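Local coordinates for uncharacterized protein (Vanderwaltozyma polyspora, PDB 5THE) that probably binds RNA as an Argonaute, this chain being the C-terminal lobe with the RNase H-like Piwi domain, at residues 311-321 / 358-369. Residues are numbered along the deposited sequence; the frame is centred on the assembly and turned at random.
Sequences EIITNVGSLML and EVKSIKESVRKF
Glu-358 reaches from its helix to the extended chain at Ile-313, whose backbone N donates to OE1 at 2.9 Å; the bond is nearly straight (166°), and the N-H comes in from above the carboxylate plane. The same oxygen makes a salt bridge with Arg-343 while OE2 is hydrogen-bonded to Tyr-341 OH, so both oxygens are engaged and the arginine probably stabilises the buried charge. One helical turn on, Ser-361 OG takes the N-H of Gly-317 at 2.8 Å, the bond bent to 139°; a water links this hydroxyl to Asn-315 OD1. A chi1 of 173°, with OG anti to the serine's own backbone N, brings it to this 3-10 turn. Ser-365 OG instead turns back to Ser-361 O, lying 3.2 Å from Gly-317 CA. Lacking a side chain, Gly-317 brings its CA within 4.3 Å of Ile-362 CA, and Ser-365 OG and Ser-361 O crowd where a CB would lie. Within the RNase H-like Piwi domain, the segment leading into helix 320-329 packs beside helix 351-373; Met-320 and Ile-362 also touch strands 264-274 and 339-344 respectively. Met-320 CE meets Val-366 CG1 at 3.6 Å. Farther along, Leu-321 CB sits over the Phe-369 ring centre in a CH-pi contact (3.9 Å), while Gly-317 O lies at the ring's edge.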
ATOM      1  N   GLU A 311       7.413  18.318   7.024  1.00 30.49           N
ATOM      2  CA  GLU A 311       6.873  17.707   5.814  1.00 40.59           C
ATOM      3  C   GLU A 311       7.943  17.132   4.894  1.00 39.46           C
ATOM      4  O   GLU A 311       7.678  16.144   4.202  1.00 47.33           O
ATOM      5  CB  GLU A 311       6.044  18.725   5.030  1.00 50.19           C
ATOM      6  CG  GLU A 311       4.936  19.391   5.824  1.00 65.85           C
ATOM      7  CD  GLU A 311       3.943  20.112   4.930  1.00 77.36           C
ATOM      8  OE1 GLU A 311       3.020  19.450   4.405  1.00 80.61           O
ATOM      9  OE2 GLU A 311       4.100  21.337   4.737  1.00 80.58           O
ATOM     10  N   ILE A 312       9.140  17.712   4.862  1.00 28.37           N
ATOM     11  CA  ILE A 312      10.190  17.261   3.952  1.00 30.49           C
ATOM     12  C   ILE A 312      10.965  16.129   4.613  1.00 35.25           C
ATOM     13  O   ILE A 312      11.396  16.246   5.770  1.00 33.09           O
ATOM     14  CB  ILE A 312      11.124  18.420   3.561  1.00 32.25           C
ATOM     15  CG1 ILE A 312      10.339  19.534   2.871  1.00 32.39           C
ATOM     16  CG2 ILE A 312      12.230  17.930   2.656  1.00 30.55           C
ATOM     17  CD1 ILE A 312       9.536  19.062   1.685  1.00 39.43           C
ATOM     18  N   ILE A 313      11.117  15.018   3.891  1.00 35.39           N
ATOM     19  CA  ILE A 313      11.881  13.878   4.388  1.00 34.14           C
ATOM     20  C   ILE A 313      13.356  14.132   4.115  1.00 32.45           C
ATOM     21  O   ILE A 313      13.885  13.716   3.074  1.00 31.30           O
ATOM     22  CB  ILE A 313      11.450  12.548   3.738  1.00 30.70           C
ATOM     23  CG1 ILE A 313       9.929  12.432   3.638  1.00 30.74           C
ATOM     24  CG2 ILE A 313      12.015  11.404   4.524  1.00 25.85           C
ATOM     25  CD1 ILE A 313       9.447  11.265   2.721  1.00 26.43           C
ATOM     26  N   THR A 314      14.024  14.789   5.066  1.00 31.39           N
ATOM     27  CA  THR A 314      15.384  15.278   4.850  1.00 37.50           C
ATOM     28  C   THR A 314      16.341  14.161   4.470  1.00 39.51           C
ATOM     29  O   THR A 314      17.202  14.338   3.600  1.00 45.10           O
ATOM     30  CB  THR A 314      15.897  15.979   6.105  1.00 42.14           C
ATOM     31  OG1 THR A 314      14.969  16.992   6.490  1.00 45.39           O
ATOM     32  CG2 THR A 314      17.252  16.618   5.832  1.00 48.83           C
ATOM     33  N   ASN A 315      16.237  13.020   5.129  1.00 33.18           N
ATOM     34  CA  ASN A 315      17.171  11.930   4.915  1.00 36.56           C
ATOM     35  C   ASN A 315      16.469  10.731   4.286  1.00 34.94           C
ATOM     36  O   ASN A 315      16.739   9.581   4.637  1.00 32.49           O
ATOM     37  CB  ASN A 315      17.865  11.557   6.223  1.00 43.63           C
ATOM     38  CG  ASN A 315      19.238  10.925   6.003  1.00 60.79           C
ATOM     39  OD1 ASN A 315      19.776  10.934   4.886  1.00 62.59           O
ATOM     40  ND2 ASN A 315      19.812  10.372   7.074  1.00 62.64           N
ATOM     41  N   VAL A 316      15.564  10.995   3.332  1.00 34.35           N
ATOM     42  CA  VAL A 316      14.861   9.908   2.650  1.00 28.98           C
ATOM     43  C   VAL A 316      15.869   8.959   2.010  1.00 35.49           C
ATOM     44  O   VAL A 316      15.688   7.735   2.018  1.00 33.06           O
ATOM     45  CB  VAL A 316      13.847  10.473   1.629  1.00 28.00           C
ATOM     46  CG1 VAL A 316      14.543  11.193   0.442  1.00 26.78           C
ATOM     47  CG2 VAL A 316      12.928   9.367   1.111  1.00 27.43           C
ATOM     48  N   GLY A 317      16.980   9.508   1.511  1.00 33.99           N
ATOM     49  CA  GLY A 317      17.972   8.691   0.852  1.00 33.31           C
ATOM     50  C   GLY A 317      18.560   7.626   1.752  1.00 37.00           C
ATOM     51  O   GLY A 317      18.979   6.570   1.272  1.00 43.06           O
ATOM     52  N   SER A 318      18.598   7.875   3.063  1.00 30.43           N
ATOM     53  CA  SER A 318      19.118   6.856   3.965  1.00 37.20           C
ATOM     54  C   SER A 318      18.290   5.576   3.891  1.00 38.48           C
ATOM     55  O   SER A 318      18.840   4.471   3.999  1.00 42.47           O
ATOM     56  CB  SER A 318      19.165   7.397   5.392  1.00 34.75           C
ATOM     57  OG  SER A 318      17.866   7.482   5.944  1.00 42.28           O
ATOM     58  N   LEU A 319      16.976   5.700   3.673  1.00 35.43           N
ATOM     59  CA  LEU A 319      16.072   4.563   3.501  1.00 30.42           C
ATOM     60  C   LEU A 319      16.252   3.849   2.166  1.00 34.27           C
ATOM     61  O   LEU A 319      15.610   2.814   1.943  1.00 32.54           O
ATOM     62  CB  LEU A 319      14.622   5.030   3.641  1.00 27.37           C
ATOM     63  CG  LEU A 319      14.296   5.805   4.918  1.00 28.15           C
ATOM     64  CD1 LEU A 319      12.823   6.145   4.992  1.00 28.80           C
ATOM     65  CD2 LEU A 319      14.713   4.995   6.124  1.00 32.15           C
ATOM     66  N   MET A 320      17.103   4.359   1.274  1.00 29.06           N
ATOM     67  CA  MET A 320      17.273   3.717  -0.019  1.00 29.22           C
ATOM     68  C   MET A 320      18.082   2.433   0.071  1.00 25.73           C
ATOM     69  O   MET A 320      17.926   1.573  -0.797  1.00 28.24           O
ATOM     70  CB  MET A 320      17.932   4.682  -1.005  1.00 28.64           C
ATOM     71  CG  MET A 320      16.993   5.752  -1.530  1.00 27.15           C
ATOM     72  SD  MET A 320      15.689   5.078  -2.604  1.00 27.86           S
ATOM     73  CE  MET A 320      16.619   4.214  -3.884  1.00 22.74           C
ATOM     74  N   LEU A 321      18.921   2.279   1.100  1.00 27.27           N
ATOM     75  CA  LEU A 321      19.868   1.167   1.129  1.00 29.27           C
ATOM     76  C   LEU A 321      19.152  -0.177   1.033  1.00 27.95           C
ATOM     77  O   LEU A 321      19.521  -1.037   0.220  1.00 34.01           O
ATOM     78  CB  LEU A 321      20.728   1.231   2.393  1.00 28.70           C
ATOM     79  CG  LEU A 321      21.690   0.060   2.657  1.00 30.56           C
ATOM     80  CD1 LEU A 321      22.619  -0.206   1.467  1.00 30.57           C
ATOM     81  CD2 LEU A 321      22.505   0.285   3.920  1.00 29.29           C
ATOM     82  N   GLU A 358      14.709  16.026  -1.277  1.00 31.00           N
ATOM     83  CA  GLU A 358      14.436  14.594  -1.281  1.00 27.73           C
ATOM     84  C   GLU A 358      14.979  13.917  -2.535  1.00 24.74           C
ATOM     85  O   GLU A 358      15.652  12.890  -2.439  1.00 25.90           O
ATOM     86  CB  GLU A 358      12.932  14.340  -1.133  1.00 26.53           C
ATOM     87  CG  GLU A 358      12.358  14.796   0.195  1.00 26.71           C
ATOM     88  CD  GLU A 358      10.851  14.552   0.319  1.00 32.03           C
ATOM     89  OE1 GLU A 358      10.217  15.194   1.187  1.00 33.94           O
ATOM     90  OE2 GLU A 358      10.298  13.718  -0.445  1.00 25.10           O
ATOM     91  N   VAL A 359      14.719  14.472  -3.724  1.00 25.41           N
ATOM     92  CA  VAL A 359      15.272  13.847  -4.929  1.00 23.88           C
ATOM     93  C   VAL A 359      16.801  13.874  -4.882  1.00 30.98           C
ATOM     94  O   VAL A 359      17.464  12.866  -5.160  1.00 24.99           O
ATOM     95  CB  VAL A 359      14.726  14.515  -6.207  1.00 28.52           C
ATOM     96  CG1 VAL A 359      15.415  13.932  -7.447  1.00 28.98           C
ATOM     97  CG2 VAL A 359      13.223  14.336  -6.312  1.00 29.15           C
ATOM     98  N   LYS A 360      17.381  15.017  -4.492  1.00 26.93           N
ATOM     99  CA  LYS A 360      18.830  15.099  -4.303  1.00 26.50           C
ATOM    100  C   LYS A 360      19.318  14.082  -3.279  1.00 27.24           C
ATOM    101  O   LYS A 360      20.369  13.459  -3.462  1.00 25.26           O
ATOM    102  CB  LYS A 360      19.232  16.509  -3.863  1.00 27.11           C
ATOM    103  CG  LYS A 360      20.733  16.658  -3.556  1.00 27.59           C
ATOM    104  CD  LYS A 360      21.071  18.057  -3.022  1.00 38.56           C
ATOM    105  CE  LYS A 360      22.445  18.061  -2.358  1.00 48.78           C
ATOM    106  NZ  LYS A 360      23.022  19.417  -2.204  1.00 53.43           N
ATOM    107  N   SER A 361      18.574  13.902  -2.190  1.00 28.09           N
ATOM    108  CA  SER A 361      18.976  12.908  -1.204  1.00 27.86           C
ATOM    109  C   SER A 361      18.981  11.508  -1.803  1.00 25.28           C
ATOM    110  O   SER A 361      19.876  10.704  -1.516  1.00 30.12           O
ATOM    111  CB  SER A 361      18.055  12.970   0.008  1.00 21.49           C
ATOM    112  OG  SER A 361      18.340  11.897   0.885  1.00 29.77           O
ATOM    113  N   ILE A 362      17.994  11.197  -2.645  1.00 25.46           N
ATOM    114  CA  ILE A 362      17.958   9.887  -3.288  1.00 25.21           C
ATOM    115  C   ILE A 362      19.176   9.701  -4.184  1.00 26.57           C
ATOM    116  O   ILE A 362      19.857   8.671  -4.124  1.00 30.26           O
ATOM    117  CB  ILE A 362      16.644   9.708  -4.073  1.00 25.09           C
ATOM    118  CG1 ILE A 362      15.469   9.591  -3.097  1.00 29.64           C
ATOM    119  CG2 ILE A 362      16.717   8.486  -4.976  1.00 26.60           C
ATOM    120  CD1 ILE A 362      14.109   9.592  -3.770  1.00 29.96           C
ATOM    121  N   LYS A 363      19.469  10.693  -5.034  1.00 22.82           N
ATOM    122  CA  LYS A 363      20.555  10.508  -5.994  1.00 25.18           C
ATOM    123  C   LYS A 363      21.903  10.434  -5.286  1.00 25.93           C
ATOM    124  O   LYS A 363      22.763   9.623  -5.649  1.00 22.64           O
ATOM    125  CB  LYS A 363      20.545  11.629  -7.025  1.00 24.34           C
ATOM    126  CG  LYS A 363      19.359  11.590  -7.986  1.00 25.32           C
ATOM    127  CD  LYS A 363      19.517  12.638  -9.062  1.00 27.34           C
ATOM    128  CE  LYS A 363      20.632  12.278 -10.031  1.00 28.11           C
ATOM    129  NZ  LYS A 363      20.293  11.111 -10.892  1.00 22.14           N
ATOM    130  N   GLU A 364      22.087  11.241  -4.242  1.00 24.88           N
ATOM    131  CA  GLU A 364      23.367  11.248  -3.546  1.00 27.61           C
ATOM    132  C   GLU A 364      23.536  10.005  -2.689  1.00 27.86           C
ATOM    133  O   GLU A 364      24.642   9.449  -2.606  1.00 33.58           O
ATOM    134  CB  GLU A 364      23.496  12.530  -2.723  1.00 25.17           C
ATOM    135  CG  GLU A 364      23.571  13.738  -3.661  1.00 34.69           C
ATOM    136  CD  GLU A 364      23.881  15.048  -2.983  1.00 43.34           C
ATOM    137  OE1 GLU A 364      23.659  15.165  -1.756  1.00 38.60           O
ATOM    138  OE2 GLU A 364      24.339  15.965  -3.708  1.00 44.24           O
ATOM    139  N   SER A 365      22.452   9.526  -2.074  1.00 24.27           N
ATOM    140  CA  SER A 365      22.548   8.300  -1.281  1.00 27.58           C
ATOM    141  C   SER A 365      22.847   7.091  -2.162  1.00 26.40           C
ATOM    142  O   SER A 365      23.699   6.266  -1.815  1.00 28.03           O
ATOM    143  CB  SER A 365      21.270   8.074  -0.478  1.00 31.35           C
ATOM    144  OG  SER A 365      21.068   9.141   0.438  1.00 41.17           O
ATOM    145  N   VAL A 366      22.165   6.959  -3.306  1.00 24.93           N
ATOM    146  CA  VAL A 366      22.455   5.791  -4.134  1.00 26.49           C
ATOM    147  C   VAL A 366      23.821   5.934  -4.786  1.00 30.97           C
ATOM    148  O   VAL A 366      24.461   4.928  -5.122  1.00 26.88           O
ATOM    149  CB  VAL A 366      21.360   5.533  -5.192  1.00 24.22           C
ATOM    150  CG1 VAL A 366      19.973   5.446  -4.539  1.00 31.62           C
ATOM    151  CG2 VAL A 366      21.395   6.580  -6.289  1.00 27.07           C
ATOM    152  N   ARG A 367      24.302   7.170  -4.980  1.00 25.18           N
ATOM    153  CA  ARG A 367      25.671   7.332  -5.449  1.00 30.64           C
ATOM    154  C   ARG A 367      26.653   6.666  -4.489  1.00 28.05           C
ATOM    155  O   ARG A 367      27.664   6.092  -4.923  1.00 24.34           O
ATOM    156  CB  ARG A 367      26.004   8.813  -5.622  1.00 34.18           C
ATOM    157  CG  ARG A 367      27.453   9.055  -6.056  1.00 39.73           C
ATOM    158  CD  ARG A 367      27.746  10.539  -6.258  1.00 47.94           C
ATOM    159  NE  ARG A 367      29.168  10.798  -6.467  1.00 55.20           N
ATOM    160  CZ  ARG A 367      30.007  11.189  -5.512  1.00 62.91           C
ATOM    161  NH1 ARG A 367      29.570  11.366  -4.274  1.00 63.49           N
ATOM    162  NH2 ARG A 367      31.286  11.405  -5.794  1.00 67.37           N
ATOM    163  N   LYS A 368      26.344   6.704  -3.195  1.00 28.32           N
ATOM    164  CA  LYS A 368      27.174   6.087  -2.170  1.00 35.70           C
ATOM    165  C   LYS A 368      26.862   4.601  -2.008  1.00 30.48           C
ATOM    166  O   LYS A 368      27.778   3.779  -1.957  1.00 28.58           O
ATOM    167  CB  LYS A 368      26.978   6.816  -0.841  1.00 35.33           C
ATOM    168  CG  LYS A 368      27.779   6.194   0.309  1.00 47.67           C
ATOM    169  CD  LYS A 368      27.268   6.630   1.674  1.00 56.52           C
ATOM    170  CE  LYS A 368      27.995   5.908   2.807  1.00 64.56           C
ATOM    171  NZ  LYS A 368      29.445   6.265   2.910  1.00 66.06           N
ATOM    172  N   PHE A 369      25.576   4.239  -1.921  1.00 26.21           N
ATOM    173  CA  PHE A 369      25.197   2.856  -1.616  1.00 22.36           C
ATOM    174  C   PHE A 369      25.505   1.901  -2.773  1.00 27.02           C
ATOM    175  O   PHE A 369      25.950   0.771  -2.549  1.00 29.42           O
ATOM    176  CB  PHE A 369      23.700   2.782  -1.281  1.00 25.92           C
ATOM    177  CG  PHE A 369      23.312   3.492  -0.019  1.00 28.60           C
ATOM    178  CD1 PHE A 369      24.159   3.498   1.083  1.00 26.18           C
ATOM    179  CD2 PHE A 369      22.087   4.149   0.072  1.00 29.84           C
ATOM    180  CE1 PHE A 369      23.798   4.149   2.260  1.00 29.10           C
ATOM    181  CE2 PHE A 369      21.721   4.810   1.242  1.00 23.30           C
ATOM    182  CZ  PHE A 369      22.585   4.807   2.339  1.00 26.15           C
TER
HETATM  183  O   HOH W   1      20.846  12.203   2.147  1.00 51.76           O